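Local coordinates for aminotransferase (Streptomyces pactum, PDB 4ZM4), which is a class-III aminotransferase by family, a pyridoxal-5'-phosphate-binding protein modelled here as a two-chain assembly, at residues A47-L52 with F72-D76; D62-G68 with W421-H427. The protein carries 1 engineered substitution. One frame throughout, in Å; residues are numbered along the deposited sequence.

How the contacts relate
Contact 1 and contact 2 lie side by side, their centres about 9 Å apart, on the same side of the chain's centre. Their segments alternate along the chain: 47-52, 62-68, 72-76, then 421-427. The small mixed sheet of strands 44-48, 51-54, 59-62 and 411-412 joins them. Contact 1 holds the turn between its first two strands, and contact 2 begins at the end of strand 59-62. The loop from there to helix 77-89 supplies one segment to each contact. Asp62 ties them twice, by probable hydrogen bonds from OD2 to Tyr74 OH and from its N to Cys50 O. The loop carries Tyr67 of the P3B pocket, then Tyr74 and Ala75. Both contacts touch the second subunit.

Contact 1. Residues A47-L52 with F72-D76; sequences AGGCLL and FGYAD
Gly49 and Tyr74 form a single antiparallel bridge, a hydrogen-bonded pair at the tip of a beta hairpin. The hairpin joins strands 44-48 and 51-54 through a type II' turn from Gly48 to Leu51. Gly49 is in the turn with positive phi, which favours glycine. Tyr74 N gives a nearly straight bond to Gly49 O at 2.7 Å, in the carbonyl plane and on a lone pair. The return bond, Gly49 N to Tyr74 O, is 3.1 Å, and its donor sits above the carbonyl plane.

The Tyr74 side chain runs along the hairpin toward Leu52. Its CB lies 3.5 Å from Gly49 O and also reaches Gly48 CA. With chi1 at -69°, CG lies beside the backbone N and the ring stays close to Gly49 O. CD2 then meets Ala47 CB at 3.7 Å. Farther out, CE2 touches the CD2 branch of Leu52. The hydroxyl is hydrogen-bonded to Asp62, on strand 59-62. In the second subunit, Thr93 packs on Ala47, Leu95 on Leu52 and Met92 on Tyr74, so the hairpin is part of the dimer interface. Ala75 turns its methyl to the same hairpin, with CB 3.9 Å from Ala47 O and 4.1 Å from Gly48 CA.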
loop_
_atom_site.group_PDB
_atom_site.type_symbol
_atom_site.label_atom_id
_atom_site.label_comp_id
_atom_site.label_asym_id
_atom_site.label_seq_id
_atom_site.Cartn_x
_atom_site.Cartn_y
_atom_site.Cartn_z
ATOM N N ALA B 47 -3.813 -20.303 10.578
ATOM C CA ALA B 47 -3.422 -19.685 11.815
ATOM C C ALA B 47 -4.628 -19.230 12.614
ATOM O O ALA B 47 -5.640 -18.835 12.042
ATOM C CB ALA B 47 -2.498 -18.508 11.530
ATOM N N GLY B 48 -4.501 -19.254 13.934
ATOM C CA GLY B 48 -5.557 -18.790 14.858
ATOM C C GLY B 48 -5.006 -18.600 16.253
ATOM O O GLY B 48 -4.234 -19.418 16.731
ATOM N N GLY B 49 -5.421 -17.544 16.939
ATOM C CA GLY B 49 -4.913 -17.276 18.287
ATOM C C GLY B 49 -3.457 -16.865 18.144
ATOM O O GLY B 49 -3.160 -15.946 17.410
ATOM N N CYS B 50 -2.558 -17.545 18.847
ATOM C CA CYS B 50 -1.145 -17.347 18.686
ATOM C C CYS B 50 -0.513 -18.580 18.089
ATOM O O CYS B 50 0.687 -18.795 18.256
ATOM C CB CYS B 50 -0.494 -17.026 20.027
ATOM S SG CYS B 50 -0.614 -18.333 21.268
ATOM N N LEU B 51 -1.302 -19.381 17.376
ATOM C CA LEU B 51 -0.823 -20.653 16.849
ATOM C C LEU B 51 -0.808 -20.669 15.317
ATOM O O LEU B 51 -1.791 -20.299 14.683
ATOM C CB LEU B 51 -1.696 -21.800 17.333
ATOM C CG LEU B 51 -1.673 -22.150 18.827
ATOM C CD1 LEU B 51 -2.616 -23.314 19.087
ATOM C CD2 LEU B 51 -0.272 -22.505 19.294
ATOM N N LEU B 52 0.319 -21.087 14.747
ATOM C CA LEU B 52 0.417 -21.357 13.317
ATOM C C LEU B 52 0.237 -22.845 13.091
ATOM O O LEU B 52 0.663 -23.658 13.926
ATOM C CB LEU B 52 1.795 -20.976 12.782
ATOM C CG LEU B 52 2.253 -19.541 12.969
ATOM C CD1 LEU B 52 3.720 -19.437 12.592
ATOM C CD2 LEU B 52 1.410 -18.596 12.140
ATOM N N PHE B 72 -5.091 -9.007 19.542
ATOM C CA PHE B 72 -5.941 -10.056 20.093
ATOM C C PHE B 72 -5.663 -11.432 19.479
ATOM O O PHE B 72 -6.445 -12.357 19.644
ATOM C CB PHE B 72 -7.415 -9.692 19.847
ATOM C CG PHE B 72 -7.810 -8.346 20.396
ATOM C CD1 PHE B 72 -7.920 -8.147 21.779
ATOM C CD2 PHE B 72 -8.071 -7.269 19.544
ATOM C CE1 PHE B 72 -8.285 -6.914 22.290
ATOM C CE2 PHE B 72 -8.437 -6.032 20.064
ATOM C CZ PHE B 72 -8.545 -5.850 21.433
ATOM N N GLY B 73 -4.591 -11.567 18.718
ATOM C CA GLY B 73 -4.284 -12.843 18.065
ATOM C C GLY B 73 -4.865 -12.971 16.698
ATOM O O GLY B 73 -5.567 -12.096 16.210
ATOM N N TYR B 74 -4.526 -14.072 16.042
ATOM C CA TYR B 74 -4.922 -14.339 14.683
ATOM C C TYR B 74 -6.390 -14.746 14.616
ATOM O O TYR B 74 -6.937 -15.255 15.604
ATOM C CB TYR B 74 -4.100 -15.482 14.121
ATOM C CG TYR B 74 -2.629 -15.206 13.887
ATOM C CD1 TYR B 74 -2.210 -14.096 13.178
ATOM C CD2 TYR B 74 -1.656 -16.131 14.293
ATOM C CE1 TYR B 74 -0.865 -13.872 12.960
ATOM C CE2 TYR B 74 -0.312 -15.908 14.054
ATOM C CZ TYR B 74 0.074 -14.780 13.386
ATOM O OH TYR B 74 1.406 -14.570 13.126
ATOM N N ALA B 75 -7.021 -14.561 13.456
ATOM C CA ALA B 75 -8.434 -14.976 13.248
ATOM C C ALA B 75 -9.403 -14.438 14.306
ATOM O O ALA B 75 -10.188 -15.211 14.900
ATOM C CB ALA B 75 -8.542 -16.499 13.176
ATOM N N ASP B 76 -9.319 -13.129 14.565
ATOM C CA ASP B 76 -10.186 -12.467 15.548
ATOM C C ASP B 76 -11.559 -12.334 14.914
ATOM O O ASP B 76 -11.733 -11.522 13.998
ATOM C CB ASP B 76 -9.588 -11.092 15.925
ATOM C CG ASP B 76 -10.287 -10.422 17.115
ATOM O OD1 ASP B 76 -9.955 -9.262 17.427
ATOM O OD2 ASP B 76 -11.162 -11.024 17.755
#

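Contact 2. Residues D62-G68 with W421-H427; sequences DLNMGYG and WFLSTAH. With P3B ((3E,4R,5R)-4,5-dihydroxy-3-{[(Z)-{3-hydroxy-2-methyl-5-[(phosphonooxy)methyl]pyridin-4(1H)-ylidene}methyl]imino}cyclohex-1-ene-1-carboxylic acid), chain H.
The backbones of Leu63 and Phe422 are joined by one bond, Phe422 N to Leu63 O at 2.9 Å, with the donor nearly along the C=O axis. A second bond comes from a side chain: His427 NE2 gives to Asp62 O at 2.8 Å. The oxygen lies in the plane of the imidazole. The other ring nitrogen, ND1, shares a hydrogen bond with Ser424 OG, which would help fix the ring's rotation.

Leu63 divides its two methyls. CD1 stands over the face of the Trp421 six-membered ring, 3.5 Å from its centroid, as a CH-pi contact. CD2 packs against His427. Met65 bends at chi2 (-60°), which puts SD at the edge of the same imidazole, 3.7 Å from His427 CE1. Phe422 lies under the turn that follows, with Gly68 CA over its ring at 3.9 Å from the centroid.

Asp62 holds the start of the loop. Its OD1 accepts from Asn64 N, an Asx turn, and Met65 N extends this to an Asx motif. OD2 is taken by Tyr74. Tyr67 has Asn64 ND2 over one ring face and P3B CAN over the rim of the other. Its CD1 is 3.2 Å from P3B OAF. P3B is also hydrogen-bonded to Gly309 N and Val310 N of the second subunit, so the loop lines a pocket built from both chains, as in class-III aminotransferases.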
loop_
_atom_site.group_PDB
_atom_site.type_symbol
_atom_site.label_atom_id
_atom_site.label_comp_id
_atom_site.label_asym_id
_atom_site.label_seq_id
_atom_site.Cartn_x
_atom_site.Cartn_y
_atom_site.Cartn_z
ATOM N N ASP B 62 3.506 -18.628 17.918
ATOM C CA ASP B 62 4.098 -17.492 17.225
ATOM C C ASP B 62 4.327 -16.338 18.174
ATOM O O ASP B 62 3.375 -15.840 18.781
ATOM C CB ASP B 62 3.161 -17.069 16.100
ATOM C CG ASP B 62 3.859 -16.218 15.011
ATOM O OD1 ASP B 62 4.947 -15.710 15.263
ATOM O OD2 ASP B 62 3.298 -16.082 13.917
ATOM N N LEU B 63 5.591 -15.922 18.348
ATOM C CA LEU B 63 5.903 -14.743 19.170
ATOM C C LEU B 63 6.068 -13.489 18.299
ATOM O O LEU B 63 6.124 -12.374 18.816
ATOM C CB LEU B 63 7.162 -14.972 19.998
ATOM C CG LEU B 63 7.122 -16.148 20.957
ATOM C CD1 LEU B 63 8.434 -16.237 21.684
ATOM C CD2 LEU B 63 5.966 -16.053 21.948
ATOM N N ASN B 64 6.126 -13.687 16.982
ATOM C CA ASN B 64 6.269 -12.598 16.020
ATOM C C ASN B 64 4.914 -12.005 15.595
ATOM O O ASN B 64 4.798 -10.815 15.405
ATOM C CB ASN B 64 7.008 -13.138 14.797
ATOM C CG ASN B 64 7.393 -12.054 13.821
ATOM O OD1 ASN B 64 8.169 -11.157 14.142
ATOM N ND2 ASN B 64 6.865 -12.144 12.597
ATOM N N MET B 65 3.919 -12.861 15.396
ATOM C CA MET B 65 2.546 -12.435 15.131
ATOM C C MET B 65 2.336 -11.507 13.938
ATOM O O MET B 65 1.473 -10.597 13.977
ATOM C CB MET B 65 1.953 -11.799 16.406
ATOM C CG MET B 65 1.862 -12.770 17.580
ATOM S SD MET B 65 0.851 -14.242 17.303
ATOM C CE MET B 65 -0.742 -13.529 16.896
ATOM N N GLY B 66 3.094 -11.733 12.869
ATOM C CA GLY B 66 2.892 -10.960 11.648
ATOM C C GLY B 66 3.229 -9.514 11.775
ATOM O O GLY B 66 2.670 -8.657 11.085
ATOM N N TYR B 67 4.141 -9.232 12.669
ATOM C CA TYR B 67 4.795 -7.931 12.754
ATOM C C TYR B 67 3.935 -6.746 13.285
ATOM O O TYR B 67 4.170 -5.593 12.901
ATOM C CB TYR B 67 5.475 -7.602 11.410
ATOM C CG TYR B 67 6.503 -8.615 10.961
ATOM C CD1 TYR B 67 7.827 -8.537 11.371
ATOM C CD2 TYR B 67 6.163 -9.632 10.103
ATOM C CE1 TYR B 67 8.783 -9.443 10.920
ATOM C CE2 TYR B 67 7.115 -10.536 9.641
ATOM C CZ TYR B 67 8.421 -10.451 10.055
ATOM O OH TYR B 67 9.353 -11.384 9.613
ATOM N N GLY B 68 3.011 -7.013 14.212
ATOM C CA GLY B 68 2.378 -5.943 15.008
ATOM C C GLY B 68 0.863 -5.727 15.016
ATOM O O GLY B 68 0.349 -5.122 15.952
ATOM N N TRP B 421 9.519 -9.155 19.450
ATOM C CA TRP B 421 8.330 -10.000 19.655
ATOM C C TRP B 421 7.109 -9.093 19.826
ATOM O O TRP B 421 7.191 -8.019 20.464
ATOM C CB TRP B 421 8.472 -10.789 20.975
ATOM C CG TRP B 421 9.627 -11.762 21.071
ATOM C CD1 TRP B 421 10.640 -11.939 20.182
ATOM C CD2 TRP B 421 9.893 -12.657 22.159
ATOM N NE1 TRP B 421 11.507 -12.892 20.643
ATOM C CE2 TRP B 421 11.057 -13.361 21.846
ATOM C CE3 TRP B 421 9.242 -12.939 23.369
ATOM C CZ2 TRP B 421 11.595 -14.327 22.706
ATOM C CZ3 TRP B 421 9.776 -13.876 24.210
ATOM C CH2 TRP B 421 10.926 -14.575 23.876
ATOM N N PHE B 422 5.965 -9.544 19.340
ATOM C CA PHE B 422 4.699 -8.804 19.439
ATOM C C PHE B 422 3.629 -9.633 20.149
ATOM O O PHE B 422 2.831 -10.332 19.511
ATOM C CB PHE B 422 4.200 -8.454 18.038
ATOM C CG PHE B 422 5.065 -7.462 17.325
ATOM C CD1 PHE B 422 6.070 -7.879 16.493
ATOM C CD2 PHE B 422 4.859 -6.096 17.481
ATOM C CE1 PHE B 422 6.825 -6.962 15.794
ATOM C CE2 PHE B 422 5.637 -5.192 16.798
ATOM C CZ PHE B 422 6.622 -5.620 15.956
ATOM N N LEU B 423 3.581 -9.547 21.479
ATOM C CA LEU B 423 2.615 -10.375 22.255
ATOM C C LEU B 423 1.162 -9.897 22.068
ATOM O O LEU B 423 0.916 -8.783 21.609
ATOM C CB LEU B 423 2.997 -10.438 23.734
ATOM C CG LEU B 423 4.469 -10.739 24.046
ATOM C CD1 LEU B 423 4.677 -10.829 25.544
ATOM C CD2 LEU B 423 4.952 -12.022 23.384
ATOM N N SER B 424 0.231 -10.761 22.429
ATOM C CA SER B 424 -1.187 -10.565 22.181
ATOM C C SER B 424 -1.967 -11.144 23.336
ATOM O O SER B 424 -1.397 -11.805 24.204
ATOM C CB SER B 424 -1.606 -11.275 20.907
ATOM O OG SER B 424 -1.804 -12.657 21.148
ATOM N N THR B 425 -3.270 -10.893 23.367
ATOM C CA THR B 425 -4.103 -11.401 24.469
ATOM C C THR B 425 -4.229 -12.894 24.364
ATOM O O THR B 425 -4.634 -13.551 25.331
ATOM C CB THR B 425 -5.503 -10.770 24.466
ATOM O OG1 THR B 425 -6.111 -11.004 23.206
ATOM C CG2 THR B 425 -5.413 -9.263 24.698
ATOM N N ALA B 426 -3.865 -13.457 23.212
ATOM C CA ALA B 426 -3.866 -14.921 23.047
ATOM C C ALA B 426 -2.641 -15.586 23.661
ATOM O O ALA B 426 -2.601 -16.818 23.787
ATOM C CB ALA B 426 -3.965 -15.300 21.584
ATOM N N HIS B 427 -1.644 -14.793 24.034
ATOM C CA HIS B 427 -0.485 -15.320 24.763
ATOM C C HIS B 427 -0.809 -15.361 26.271
ATOM O O HIS B 427 -0.381 -14.513 27.031
ATOM C CB HIS B 427 0.746 -14.489 24.503
ATOM C CG HIS B 427 1.268 -14.621 23.106
ATOM N ND1 HIS B 427 0.817 -13.842 22.066
ATOM C CD2 HIS B 427 2.211 -15.437 22.582
ATOM C CE1 HIS B 427 1.458 -14.175 20.959
ATOM N NE2 HIS B 427 2.296 -15.147 21.243
HETATM O OAH P3B H . 5.105 -0.255 4.465
HETATM P PBA P3B H . 4.543 -0.951 5.773
HETATM O OAI P3B H . 5.284 -2.253 5.825
HETATM O OAC P3B H . 3.043 -1.196 5.742
HETATM O OAQ P3B H . 5.071 0.100 6.962
HETATM C CAM P3B H . 6.387 0.741 6.924
HETATM C CAV P3B H . 6.730 1.016 8.225
HETATM C CAL P3B H . 6.593 2.330 8.651
HETATM N NAP P3B H . 6.888 2.626 9.975
HETATM C CAU P3B H . 7.292 1.647 10.853
HETATM C CAA P3B H . 7.612 1.952 12.150
HETATM C CAW P3B H . 7.457 0.402 10.436
HETATM O OAE P3B H . 7.859 -0.512 11.348
HETATM C CAX P3B H . 7.158 0.006 9.131
HETATM C CAJ P3B H . 7.356 -1.356 8.712
HETATM N NAO P3B H . 7.987 -2.277 9.516
HETATM C CAT P3B H . 8.287 -3.543 9.086
HETATM C CAK P3B H . 8.168 -4.019 7.751
HETATM C CAS P3B H . 8.558 -5.287 7.334
HETATM C CAR P3B H . 8.365 -5.735 6.013
HETATM O OAD P3B H . 8.615 -6.899 5.663
HETATM O OAB P3B H . 8.022 -4.996 5.122
HETATM C CAN P3B H . 8.871 -6.245 8.217
HETATM C CAY P3B H . 8.906 -5.903 9.715
HETATM O OAF P3B H . 10.075 -6.613 10.167
HETATM C CAZ P3B H . 8.925 -4.363 10.082
HETATM O OAG P3B H . 8.523 -4.004 11.455
#